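Local coordinates for p800 reaction center core protein (Heliobacterium modesticaldum, PDB 5V8K), which forms the symmetric homodimeric core of a heliobacterial photosynthetic reaction center, binding bacteriochlorophylls and a [4Fe-4S] cluster that probably serve light-driven electron transfer, at residues V118-G132 and H169-H183. Residues are numbered along the deposited sequence; the frame is centred on the assembly and turned at random.
Sequences VAQFHFFALIATLWG and HVAFGAVFFLGGIFH. With GBF (Bacteriochlorophyll g), chain N.
His122 and Phe177 join two membrane-spanning helices, 113-137 and 162-186, packed antiparallel at the antenna periphery of the reaction center, where together they hold a bacteriochlorophyll g. The axes of the two segments approach to 7.1 Å, a closeness that small residues permit: CA of Ala125 lies 4.0 Å from CA of Gly173. Thr129 OG1 lies 3.3 Å from Gly173 CA, in space left by the glycine's missing side chain. The same hydroxyl donates to Ala125 O of its own helix, which satisfies it within the bilayer.

The imidazole of His122 uses both nitrogens. ND1 lies 2.5 Å from the bacteriochlorophyll magnesium, which sits in the ring plane at the edge, while NE2 donates to Phe177 O at 2.7 Å, in the carbonyl plane on a lone pair, although 17° out of the imidazole plane. Phe177 O also accepts the helical bond from Ile181 N. A chi1 of 173° swings the Phe177 ring out beside the imidazole; the planes, 22° apart, are slid so that they barely overlap. Its edge faces the macrocycle, CE1 being 3.5 Å from CHB. Were His122 an alanine, the magnesium would probably lose its ligand from this helix, and Phe177 O its cross-helix donor.

On the side turned from this pigment, Phe121 fits as a knob among Phe176, Gly179, Gly180 and His183. Gly180, lacking a side chain, makes room chiefly for the His122 imidazole and lets Phe121 CB pack 3.9 Å from Gly180 CA. Farther along, the edge of Trp131 meets the face of His169, whose ND1 is hydrogen-bonded to Met165 O and whose side chain comes within about 2 Å (nearest atoms) of another bacteriochlorophyll g.

Because its NE2-H is given to a carbonyl, His122 keeps ND1 as the lone-pair ligand; the carbonyl probably makes that nitrogen a stronger donor to magnesium, coupling pigment binding to helix packing.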
ATOM      1  N   VAL A 118      34.883 -23.488 -22.954  1.00 59.39           N
ATOM      2  CA  VAL A 118      35.606 -24.763 -22.919  1.00 60.39           C
ATOM      3  C   VAL A 118      36.257 -24.950 -21.558  1.00 59.68           C
ATOM      4  O   VAL A 118      36.126 -26.005 -20.923  1.00 62.41           O
ATOM      5  CB  VAL A 118      36.656 -24.834 -24.047  1.00 62.53           C
ATOM      6  CG1 VAL A 118      37.447 -26.124 -23.962  1.00 63.64           C
ATOM      7  CG2 VAL A 118      36.007 -24.793 -25.397  1.00 63.40           C
ATOM      8  N   ALA A 119      36.966 -23.917 -21.089  1.00 63.10           N
ATOM      9  CA  ALA A 119      37.662 -23.998 -19.809  1.00 64.19           C
ATOM     10  C   ALA A 119      36.681 -24.204 -18.668  1.00 60.02           C
ATOM     11  O   ALA A 119      36.967 -24.939 -17.717  1.00 59.85           O
ATOM     12  CB  ALA A 119      38.487 -22.730 -19.574  1.00 62.12           C
ATOM     13  N   GLN A 120      35.525 -23.552 -18.735  1.00 57.84           N
ATOM     14  CA  GLN A 120      34.519 -23.735 -17.687  1.00 57.38           C
ATOM     15  C   GLN A 120      33.977 -25.160 -17.665  1.00 54.27           C
ATOM     16  O   GLN A 120      33.751 -25.717 -16.592  1.00 53.72           O
ATOM     17  CB  GLN A 120      33.394 -22.712 -17.869  1.00 53.19           C
ATOM     18  CG  GLN A 120      33.833 -21.307 -17.520  1.00 55.41           C
ATOM     19  CD  GLN A 120      34.055 -21.135 -16.020  1.00 54.27           C
ATOM     20  OE1 GLN A 120      35.100 -21.532 -15.467  1.00 53.62           O
ATOM     21  NE2 GLN A 120      33.068 -20.523 -15.351  1.00 52.06           N
ATOM     22  N   PHE A 121      33.759 -25.765 -18.835  1.00 55.09           N
ATOM     23  CA  PHE A 121      33.361 -27.170 -18.883  1.00 55.39           C
ATOM     24  C   PHE A 121      34.322 -28.070 -18.104  1.00 56.96           C
ATOM     25  O   PHE A 121      33.883 -28.996 -17.409  1.00 55.83           O
ATOM     26  CB  PHE A 121      33.291 -27.659 -20.342  1.00 57.83           C
ATOM     27  CG  PHE A 121      32.124 -27.118 -21.136  1.00 59.79           C
ATOM     28  CD1 PHE A 121      30.982 -26.666 -20.502  1.00 54.85           C
ATOM     29  CD2 PHE A 121      32.168 -27.092 -22.526  1.00 57.85           C
ATOM     30  CE1 PHE A 121      29.887 -26.171 -21.242  1.00 55.04           C
ATOM     31  CE2 PHE A 121      31.094 -26.595 -23.269  1.00 60.69           C
ATOM     32  CZ  PHE A 121      29.951 -26.132 -22.622  1.00 58.51           C
ATOM     33  N   HIS A 122      35.634 -27.848 -18.240  1.00 56.48           N
ATOM     34  CA  HIS A 122      36.594 -28.746 -17.599  1.00 59.09           C
ATOM     35  C   HIS A 122      36.889 -28.360 -16.156  1.00 56.12           C
ATOM     36  O   HIS A 122      37.230 -29.234 -15.355  1.00 56.23           O
ATOM     37  CB  HIS A 122      37.904 -28.825 -18.411  1.00 59.11           C
ATOM     38  CG  HIS A 122      37.878 -29.857 -19.498  1.00 60.54           C
ATOM     39  ND1 HIS A 122      39.021 -30.378 -20.059  1.00 62.40           N
ATOM     40  CD2 HIS A 122      36.848 -30.469 -20.124  1.00 61.84           C
ATOM     41  CE1 HIS A 122      38.703 -31.255 -20.992  1.00 64.00           C
ATOM     42  NE2 HIS A 122      37.387 -31.333 -21.049  1.00 65.30           N
ATOM     43  N   PHE A 123      36.734 -27.089 -15.789  1.00 59.45           N
ATOM     44  CA  PHE A 123      36.721 -26.740 -14.376  1.00 58.26           C
ATOM     45  C   PHE A 123      35.520 -27.376 -13.666  1.00 61.04           C
ATOM     46  O   PHE A 123      35.660 -27.960 -12.584  1.00 59.18           O
ATOM     47  CB  PHE A 123      36.695 -25.223 -14.200  1.00 58.54           C
ATOM     48  CG  PHE A 123      36.733 -24.790 -12.756  1.00 57.09           C
ATOM     49  CD1 PHE A 123      37.856 -25.035 -11.972  1.00 58.16           C
ATOM     50  CD2 PHE A 123      35.661 -24.146 -12.182  1.00 57.01           C
ATOM     51  CE1 PHE A 123      37.898 -24.645 -10.639  1.00 56.19           C
ATOM     52  CE2 PHE A 123      35.701 -23.754 -10.834  1.00 55.66           C
ATOM     53  CZ  PHE A 123      36.820 -24.003 -10.079  1.00 54.67           C
ATOM     54  N   PHE A 124      34.320 -27.263 -14.254  1.00 60.98           N
ATOM     55  CA  PHE A 124      33.165 -27.944 -13.672  1.00 58.38           C
ATOM     56  C   PHE A 124      33.384 -29.453 -13.625  1.00 59.68           C
ATOM     57  O   PHE A 124      32.962 -30.116 -12.677  1.00 56.56           O
ATOM     58  CB  PHE A 124      31.891 -27.630 -14.458  1.00 57.49           C
ATOM     59  CG  PHE A 124      31.239 -26.338 -14.079  1.00 60.83           C
ATOM     60  CD1 PHE A 124      31.950 -25.145 -14.112  1.00 59.78           C
ATOM     61  CD2 PHE A 124      29.904 -26.301 -13.724  1.00 58.65           C
ATOM     62  CE1 PHE A 124      31.339 -23.937 -13.786  1.00 57.26           C
ATOM     63  CE2 PHE A 124      29.290 -25.085 -13.402  1.00 55.98           C
ATOM     64  CZ  PHE A 124      30.024 -23.906 -13.430  1.00 54.78           C
ATOM     65  N   ALA A 125      34.010 -30.020 -14.657  1.00 51.67           N
ATOM     66  CA  ALA A 125      34.308 -31.447 -14.621  1.00 52.66           C
ATOM     67  C   ALA A 125      35.198 -31.779 -13.434  1.00 52.74           C
ATOM     68  O   ALA A 125      34.964 -32.765 -12.728  1.00 52.68           O
ATOM     69  CB  ALA A 125      34.981 -31.884 -15.922  1.00 54.41           C
ATOM     70  N   LEU A 126      36.205 -30.946 -13.176  1.00 59.17           N
ATOM     71  CA  LEU A 126      37.077 -31.183 -12.036  1.00 59.33           C
ATOM     72  C   LEU A 126      36.278 -31.160 -10.742  1.00 60.46           C
ATOM     73  O   LEU A 126      36.339 -32.105  -9.952  1.00 57.99           O
ATOM     74  CB  LEU A 126      38.197 -30.146 -12.002  1.00 63.96           C
ATOM     75  CG  LEU A 126      39.132 -30.216 -10.799  1.00 62.20           C
ATOM     76  CD1 LEU A 126      40.004 -31.454 -10.901  1.00 61.68           C
ATOM     77  CD2 LEU A 126      39.949 -28.950 -10.719  1.00 60.26           C
ATOM     78  N   ILE A 127      35.500 -30.094 -10.523  1.00 56.20           N
ATOM     79  CA  ILE A 127      34.731 -29.978  -9.284  1.00 53.16           C
ATOM     80  C   ILE A 127      33.808 -31.176  -9.107  1.00 53.00           C
ATOM     81  O   ILE A 127      33.713 -31.750  -8.017  1.00 52.72           O
ATOM     82  CB  ILE A 127      33.941 -28.657  -9.244  1.00 53.49           C
ATOM     83  CG1 ILE A 127      34.797 -27.516  -8.714  1.00 57.94           C
ATOM     84  CG2 ILE A 127      32.792 -28.751  -8.270  1.00 52.87           C
ATOM     85  CD1 ILE A 127      36.023 -27.237  -9.481  1.00 62.66           C
ATOM     86  N   ALA A 128      33.086 -31.561 -10.162  1.00 53.68           N
ATOM     87  CA  ALA A 128      32.139 -32.659  -9.996  1.00 53.98           C
ATOM     88  C   ALA A 128      32.855 -33.949  -9.614  1.00 54.71           C
ATOM     89  O   ALA A 128      32.384 -34.690  -8.741  1.00 54.43           O
ATOM     90  CB  ALA A 128      31.324 -32.862 -11.264  1.00 54.47           C
ATOM     91  N   THR A 129      33.994 -34.232 -10.261  1.00 54.28           N
ATOM     92  CA  THR A 129      34.736 -35.468  -9.999  1.00 55.56           C
ATOM     93  C   THR A 129      35.315 -35.470  -8.593  1.00 55.29           C
ATOM     94  O   THR A 129      35.161 -36.443  -7.849  1.00 55.51           O
ATOM     95  CB  THR A 129      35.848 -35.640 -11.043  1.00 57.16           C
ATOM     96  OG1 THR A 129      35.267 -35.656 -12.354  1.00 57.50           O
ATOM     97  CG2 THR A 129      36.634 -36.934 -10.819  1.00 58.63           C
ATOM     98  N   LEU A 130      35.969 -34.377  -8.205  1.00 56.77           N
ATOM     99  CA  LEU A 130      36.582 -34.322  -6.885  1.00 54.38           C
ATOM    100  C   LEU A 130      35.535 -34.426  -5.783  1.00 54.26           C
ATOM    101  O   LEU A 130      35.787 -35.030  -4.730  1.00 53.36           O
ATOM    102  CB  LEU A 130      37.401 -33.037  -6.734  1.00 54.21           C
ATOM    103  CG  LEU A 130      38.657 -32.857  -7.588  1.00 55.62           C
ATOM    104  CD1 LEU A 130      39.367 -31.590  -7.155  1.00 55.36           C
ATOM    105  CD2 LEU A 130      39.580 -34.092  -7.463  1.00 57.20           C
ATOM    106  N   TRP A 131      34.349 -33.860  -5.997  1.00 53.05           N
ATOM    107  CA  TRP A 131      33.349 -33.950  -4.936  1.00 54.28           C
ATOM    108  C   TRP A 131      32.794 -35.364  -4.823  1.00 52.49           C
ATOM    109  O   TRP A 131      32.571 -35.855  -3.712  1.00 52.32           O
ATOM    110  CB  TRP A 131      32.215 -32.963  -5.147  1.00 50.58           C
ATOM    111  CG  TRP A 131      31.233 -33.063  -3.995  1.00 50.45           C
ATOM    112  CD1 TRP A 131      29.947 -33.512  -4.032  1.00 49.07           C
ATOM    113  CD2 TRP A 131      31.513 -32.759  -2.619  1.00 49.18           C
ATOM    114  NE1 TRP A 131      29.405 -33.481  -2.761  1.00 48.35           N
ATOM    115  CE2 TRP A 131      30.351 -33.021  -1.886  1.00 48.41           C
ATOM    116  CE3 TRP A 131      32.642 -32.284  -1.942  1.00 49.53           C
ATOM    117  CZ2 TRP A 131      30.284 -32.823  -0.499  1.00 51.02           C
ATOM    118  CZ3 TRP A 131      32.565 -32.074  -0.578  1.00 49.01           C
ATOM    119  CH2 TRP A 131      31.411 -32.354   0.126  1.00 49.81           C
ATOM    120  N   GLY A 132      32.531 -36.016  -5.963  1.00 51.50           N
ATOM    121  CA  GLY A 132      32.222 -37.436  -5.937  1.00 52.35           C
ATOM    122  C   GLY A 132      33.269 -38.255  -5.189  1.00 53.45           C
ATOM    123  O   GLY A 132      32.931 -39.181  -4.447  1.00 53.71           O
ATOM    124  N   HIS A 169      28.004 -37.805  -9.474  1.00 56.01           N
ATOM    125  CA  HIS A 169      28.924 -36.676  -9.603  1.00 55.37           C
ATOM    126  C   HIS A 169      30.084 -37.012 -10.524  1.00 56.92           C
ATOM    127  O   HIS A 169      30.415 -36.234 -11.429  1.00 58.52           O
ATOM    128  CB  HIS A 169      29.428 -36.256  -8.235  1.00 54.69           C
ATOM    129  CG  HIS A 169      28.379 -35.601  -7.408  1.00 55.57           C
ATOM    130  ND1 HIS A 169      27.368 -36.311  -6.797  1.00 56.82           N
ATOM    131  CD2 HIS A 169      28.136 -34.299  -7.145  1.00 52.96           C
ATOM    132  CE1 HIS A 169      26.578 -35.476  -6.153  1.00 54.02           C
ATOM    133  NE2 HIS A 169      27.017 -34.251  -6.356  1.00 51.64           N
ATOM    134  N   VAL A 170      30.696 -38.173 -10.319  1.00 57.97           N
ATOM    135  CA  VAL A 170      31.798 -38.610 -11.167  1.00 59.48           C
ATOM    136  C   VAL A 170      31.343 -38.695 -12.615  1.00 59.97           C
ATOM    137  O   VAL A 170      32.091 -38.348 -13.540  1.00 60.64           O
ATOM    138  CB  VAL A 170      32.343 -39.957 -10.659  1.00 62.91           C
ATOM    139  CG1 VAL A 170      33.511 -40.436 -11.515  1.00 63.24           C
ATOM    140  CG2 VAL A 170      32.773 -39.841  -9.211  1.00 60.94           C
ATOM    141  N   ALA A 171      30.101 -39.140 -12.841  1.00 62.91           N
ATOM    142  CA  ALA A 171      29.613 -39.249 -14.211  1.00 63.52           C
ATOM    143  C   ALA A 171      29.491 -37.870 -14.828  1.00 63.57           C
ATOM    144  O   ALA A 171      29.895 -37.657 -15.973  1.00 63.01           O
ATOM    145  CB  ALA A 171      28.283 -39.999 -14.250  1.00 63.63           C
ATOM    146  N   PHE A 172      28.990 -36.904 -14.065  1.00 58.53           N
ATOM    147  CA  PHE A 172      28.949 -35.538 -14.563  1.00 58.76           C
ATOM    148  C   PHE A 172      30.347 -35.028 -14.860  1.00 57.92           C
ATOM    149  O   PHE A 172      30.543 -34.276 -15.814  1.00 58.45           O
ATOM    150  CB  PHE A 172      28.231 -34.613 -13.562  1.00 55.26           C
ATOM    151  CG  PHE A 172      26.771 -34.406 -13.872  1.00 54.38           C
ATOM    152  CD1 PHE A 172      26.367 -33.478 -14.833  1.00 53.86           C
ATOM    153  CD2 PHE A 172      25.799 -35.140 -13.203  1.00 54.20           C
ATOM    154  CE1 PHE A 172      25.041 -33.296 -15.126  1.00 53.20           C
ATOM    155  CE2 PHE A 172      24.471 -34.960 -13.481  1.00 53.52           C
ATOM    156  CZ  PHE A 172      24.080 -34.032 -14.454  1.00 53.02           C
ATOM    157  N   GLY A 173      31.337 -35.444 -14.079  1.00 58.21           N
ATOM    158  CA  GLY A 173      32.706 -35.089 -14.401  1.00 59.08           C
ATOM    159  C   GLY A 173      33.113 -35.611 -15.760  1.00 61.65           C
ATOM    160  O   GLY A 173      33.616 -34.868 -16.602  1.00 61.09           O
ATOM    161  N   ALA A 174      32.880 -36.900 -15.996  1.00 63.75           N
ATOM    162  CA  ALA A 174      33.193 -37.500 -17.290  1.00 64.39           C
ATOM    163  C   ALA A 174      32.449 -36.806 -18.430  1.00 63.20           C
ATOM    164  O   ALA A 174      33.040 -36.503 -19.474  1.00 64.21           O
ATOM    165  CB  ALA A 174      32.849 -38.993 -17.263  1.00 65.08           C
ATOM    166  N   VAL A 175      31.155 -36.548 -18.257  1.00 72.17           N
ATOM    167  CA  VAL A 175      30.368 -35.964 -19.344  1.00 73.58           C
ATOM    168  C   VAL A 175      30.915 -34.591 -19.728  1.00 72.20           C
ATOM    169  O   VAL A 175      31.141 -34.309 -20.911  1.00 70.76           O
ATOM    170  CB  VAL A 175      28.878 -35.910 -18.956  1.00 71.41           C
ATOM    171  CG1 VAL A 175      28.082 -34.971 -19.878  1.00 72.03           C
ATOM    172  CG2 VAL A 175      28.302 -37.323 -19.014  1.00 67.69           C
ATOM    173  N   PHE A 176      31.136 -33.716 -18.737  1.00 66.14           N
ATOM    174  CA  PHE A 176      31.686 -32.394 -19.033  1.00 62.14           C
ATOM    175  C   PHE A 176      33.138 -32.456 -19.495  1.00 63.70           C
ATOM    176  O   PHE A 176      33.608 -31.533 -20.170  1.00 63.87           O
ATOM    177  CB  PHE A 176      31.583 -31.489 -17.815  1.00 60.22           C
ATOM    178  CG  PHE A 176      30.253 -30.818 -17.675  1.00 58.57           C
ATOM    179  CD1 PHE A 176      29.861 -29.832 -18.571  1.00 61.42           C
ATOM    180  CD2 PHE A 176      29.390 -31.173 -16.660  1.00 62.20           C
ATOM    181  CE1 PHE A 176      28.618 -29.203 -18.451  1.00 61.95           C
ATOM    182  CE2 PHE A 176      28.136 -30.540 -16.523  1.00 59.41           C
ATOM    183  CZ  PHE A 176      27.763 -29.560 -17.408  1.00 57.90           C
ATOM    184  N   PHE A 177      33.873 -33.509 -19.127  1.00 63.44           N
ATOM    185  CA  PHE A 177      35.211 -33.691 -19.680  1.00 69.61           C
ATOM    186  C   PHE A 177      35.141 -33.981 -21.179  1.00 66.81           C
ATOM    187  O   PHE A 177      35.823 -33.335 -21.982  1.00 67.57           O
ATOM    188  CB  PHE A 177      35.942 -34.813 -18.927  1.00 68.06           C
ATOM    189  CG  PHE A 177      37.275 -35.194 -19.529  1.00 71.15           C
ATOM    190  CD1 PHE A 177      38.373 -34.373 -19.377  1.00 70.19           C
ATOM    191  CD2 PHE A 177      37.426 -36.381 -20.224  1.00 70.39           C
ATOM    192  CE1 PHE A 177      39.599 -34.723 -19.903  1.00 70.56           C
ATOM    193  CE2 PHE A 177      38.656 -36.735 -20.756  1.00 75.63           C
ATOM    194  CZ  PHE A 177      39.743 -35.905 -20.591  1.00 73.31           C
ATOM    195  N   LEU A 178      34.316 -34.953 -21.578  1.00 67.92           N
ATOM    196  CA  LEU A 178      34.161 -35.240 -23.002  1.00 71.98           C
ATOM    197  C   LEU A 178      33.567 -34.051 -23.748  1.00 71.90           C
ATOM    198  O   LEU A 178      33.934 -33.785 -24.900  1.00 69.99           O
ATOM    199  CB  LEU A 178      33.283 -36.474 -23.193  1.00 73.15           C
ATOM    200  CG  LEU A 178      33.778 -37.758 -22.529  1.00 76.31           C
ATOM    201  CD1 LEU A 178      32.793 -38.892 -22.816  1.00 78.88           C
ATOM    202  CD2 LEU A 178      35.198 -38.136 -22.988  1.00 75.05           C
ATOM    203  N   GLY A 179      32.614 -33.352 -23.131  1.00 71.89           N
ATOM    204  CA  GLY A 179      31.988 -32.231 -23.811  1.00 69.07           C
ATOM    205  C   GLY A 179      32.944 -31.069 -23.982  1.00 68.97           C
ATOM    206  O   GLY A 179      32.911 -30.369 -24.994  1.00 70.01           O
ATOM    207  N   GLY A 180      33.809 -30.847 -22.990  1.00 70.20           N
ATOM    208  CA  GLY A 180      34.843 -29.831 -23.133  1.00 72.68           C
ATOM    209  C   GLY A 180      35.851 -30.164 -24.220  1.00 74.49           C
ATOM    210  O   GLY A 180      36.252 -29.299 -25.002  1.00 73.27           O
ATOM    211  N   ILE A 181      36.273 -31.420 -24.293  1.00 69.69           N
ATOM    212  CA  ILE A 181      37.186 -31.819 -25.360  1.00 74.04           C
ATOM    213  C   ILE A 181      36.520 -31.644 -26.713  1.00 75.17           C
ATOM    214  O   ILE A 181      37.122 -31.113 -27.660  1.00 74.19           O
ATOM    215  CB  ILE A 181      37.665 -33.262 -25.150  1.00 73.52           C
ATOM    216  CG1 ILE A 181      38.646 -33.291 -23.989  1.00 73.20           C
ATOM    217  CG2 ILE A 181      38.337 -33.802 -26.419  1.00 76.12           C
ATOM    218  CD1 ILE A 181      38.964 -34.644 -23.527  1.00 74.28           C
ATOM    219  N   PHE A 182      35.275 -32.109 -26.836  1.00 69.94           N
ATOM    220  CA  PHE A 182      34.587 -32.008 -28.113  1.00 70.91           C
ATOM    221  C   PHE A 182      34.537 -30.565 -28.589  1.00 71.96           C
ATOM    222  O   PHE A 182      34.886 -30.264 -29.735  1.00 72.59           O
ATOM    223  CB  PHE A 182      33.177 -32.576 -28.013  1.00 70.18           C
ATOM    224  CG  PHE A 182      32.325 -32.241 -29.204  1.00 71.92           C
ATOM    225  CD1 PHE A 182      32.339 -33.041 -30.341  1.00 73.15           C
ATOM    226  CD2 PHE A 182      31.549 -31.103 -29.202  1.00 69.36           C
ATOM    227  CE1 PHE A 182      31.583 -32.719 -31.430  1.00 73.92           C
ATOM    228  CE2 PHE A 182      30.775 -30.773 -30.291  1.00 72.48           C
ATOM    229  CZ  PHE A 182      30.790 -31.575 -31.409  1.00 76.06           C
ATOM    230  N   HIS A 183      34.105 -29.651 -27.719  1.00 68.86           N
ATOM    231  CA  HIS A 183      34.028 -28.249 -28.113  1.00 70.95           C
ATOM    232  C   HIS A 183      35.383 -27.575 -28.219  1.00 69.07           C
ATOM    233  O   HIS A 183      35.490 -26.536 -28.880  1.00 69.37           O
ATOM    234  CB  HIS A 183      33.192 -27.460 -27.131  1.00 65.82           C
ATOM    235  CG  HIS A 183      31.735 -27.510 -27.437  1.00 65.18           C
ATOM    236  ND1 HIS A 183      31.212 -27.077 -28.635  1.00 66.87           N
ATOM    237  CD2 HIS A 183      30.692 -27.959 -26.707  1.00 63.84           C
ATOM    238  CE1 HIS A 183      29.905 -27.255 -28.631  1.00 68.12           C
ATOM    239  NE2 HIS A 183      29.567 -27.785 -27.471  1.00 67.31           N
TER
HETATM  240 MG   GBF N1012      41.415 -29.595 -19.844  1.00 67.46          MG
HETATM  241  CHA GBF N1012      41.283 -29.597 -16.326  1.00 64.17           C
HETATM  242  CHB GBF N1012      42.412 -32.719 -19.759  1.00 70.98           C
HETATM  243  CHC GBF N1012      42.048 -29.170 -23.214  1.00 71.32           C
HETATM  244  CHD GBF N1012      40.833 -26.072 -19.616  1.00 65.83           C
HETATM  245  NA  GBF N1012      41.885 -30.834 -18.382  1.00 75.39           N
HETATM  246  C1A GBF N1012      41.739 -30.808 -17.049  1.00 66.23           C
HETATM  247  C2A GBF N1012      41.929 -32.054 -16.250  1.00 70.64           C
HETATM  248  C3A GBF N1012      42.433 -32.961 -17.366  1.00 73.25           C
HETATM  249  C4A GBF N1012      42.213 -32.117 -18.579  1.00 73.55           C
HETATM  250  CMA GBF N1012      43.926 -33.200 -17.206  1.00 71.11           C
HETATM  251  CAA GBF N1012      40.782 -32.715 -15.489  1.00 65.60           C
HETATM  252  CBA GBF N1012      39.454 -32.672 -16.220  1.00 79.21           C
HETATM  253  CGA GBF N1012      38.506 -33.535 -15.419  1.00 81.11           C
HETATM  254  O1A GBF N1012      38.437 -33.394 -14.210  1.00 85.91           O
HETATM  255  O2A GBF N1012      38.119 -34.827 -15.948  1.00 81.93           O
HETATM  256  NB  GBF N1012      42.220 -30.785 -21.295  1.00 70.62           N
HETATM  257  C1B GBF N1012      42.426 -32.091 -21.109  1.00 75.33           C
HETATM  258  C2B GBF N1012      42.652 -32.682 -22.328  1.00 78.95           C
HETATM  259  C3B GBF N1012      42.554 -31.692 -23.296  1.00 83.34           C
HETATM  260  C4B GBF N1012      42.264 -30.505 -22.597  1.00 71.82           C
HETATM  261  CMB GBF N1012      42.939 -34.139 -22.556  1.00 75.59           C
HETATM  262  CAB GBF N1012      42.752 -32.011 -24.746  1.00 82.46           C
HETATM  263  CBB GBF N1012      42.760 -31.228 -25.813  1.00 84.71           C
HETATM  264  NC  GBF N1012      41.450 -27.976 -21.088  1.00 67.54           N
HETATM  265  C1C GBF N1012      41.641 -27.995 -22.405  1.00 71.23           C
HETATM  266  C2C GBF N1012      41.510 -26.842 -23.312  1.00 69.25           C
HETATM  267  C3C GBF N1012      41.127 -26.038 -22.143  1.00 67.04           C
HETATM  268  C4C GBF N1012      41.140 -26.687 -20.920  1.00 66.15           C
HETATM  269  CMC GBF N1012      42.897 -26.502 -23.848  1.00 71.29           C
HETATM  270  CAC GBF N1012      40.789 -24.591 -22.217  1.00 65.85           C
HETATM  271  CBC GBF N1012      40.750 -23.822 -23.521  1.00 66.78           C
HETATM  272  ND  GBF N1012      41.238 -28.138 -18.470  1.00 64.82           N
HETATM  273  C1D GBF N1012      40.879 -26.878 -18.392  1.00 64.62           C
HETATM  274  C2D GBF N1012      40.444 -26.201 -16.994  1.00 61.36           C
HETATM  275  C3D GBF N1012      40.668 -27.401 -16.347  1.00 62.82           C
HETATM  276  C4D GBF N1012      41.111 -28.487 -17.130  1.00 63.79           C
HETATM  277  CMD GBF N1012      39.963 -24.886 -16.516  1.00 64.44           C
HETATM  278  CAD GBF N1012      40.617 -27.856 -14.938  1.00 63.12           C
HETATM  279  OBD GBF N1012      40.205 -27.359 -13.834  1.00 71.81           O
HETATM  280  CBD GBF N1012      40.980 -29.294 -14.903  1.00 65.74           C
HETATM  281  CGD GBF N1012      42.175 -29.561 -14.022  1.00 69.66           C
HETATM  282  O1D GBF N1012      42.269 -30.560 -13.317  1.00 70.72           O
HETATM  283  O2D GBF N1012      43.284 -28.627 -14.022  1.00 74.16           O
HETATM  284  CED GBF N1012      44.167 -28.587 -12.894  1.00 74.99           C
HETATM  285  C1  GBF N1012      37.515 -35.831 -15.133  1.00 80.37           C
HETATM  286  C2  GBF N1012      37.109 -36.981 -16.033  1.00 78.97           C
HETATM  287  C3  GBF N1012      36.824 -38.198 -15.551  1.00 80.82           C
HETATM  288  C4  GBF N1012      36.899 -38.456 -14.075  1.00 81.71           C
HETATM  289  C5  GBF N1012      36.415 -39.330 -16.470  1.00 82.72           C
HETATM  290  C6  GBF N1012      37.357 -39.528 -17.653  1.00 85.74           C
HETATM  291  C7  GBF N1012      36.737 -40.545 -18.589  1.00 90.22           C
HETATM  292  C8  GBF N1012      37.374 -40.956 -19.697  1.00 93.82           C
HETATM  293  C9  GBF N1012      38.749 -40.420 -20.050  1.00 93.21           C
HETATM  294  C10 GBF N1012      36.722 -41.967 -20.597  1.00 97.47           C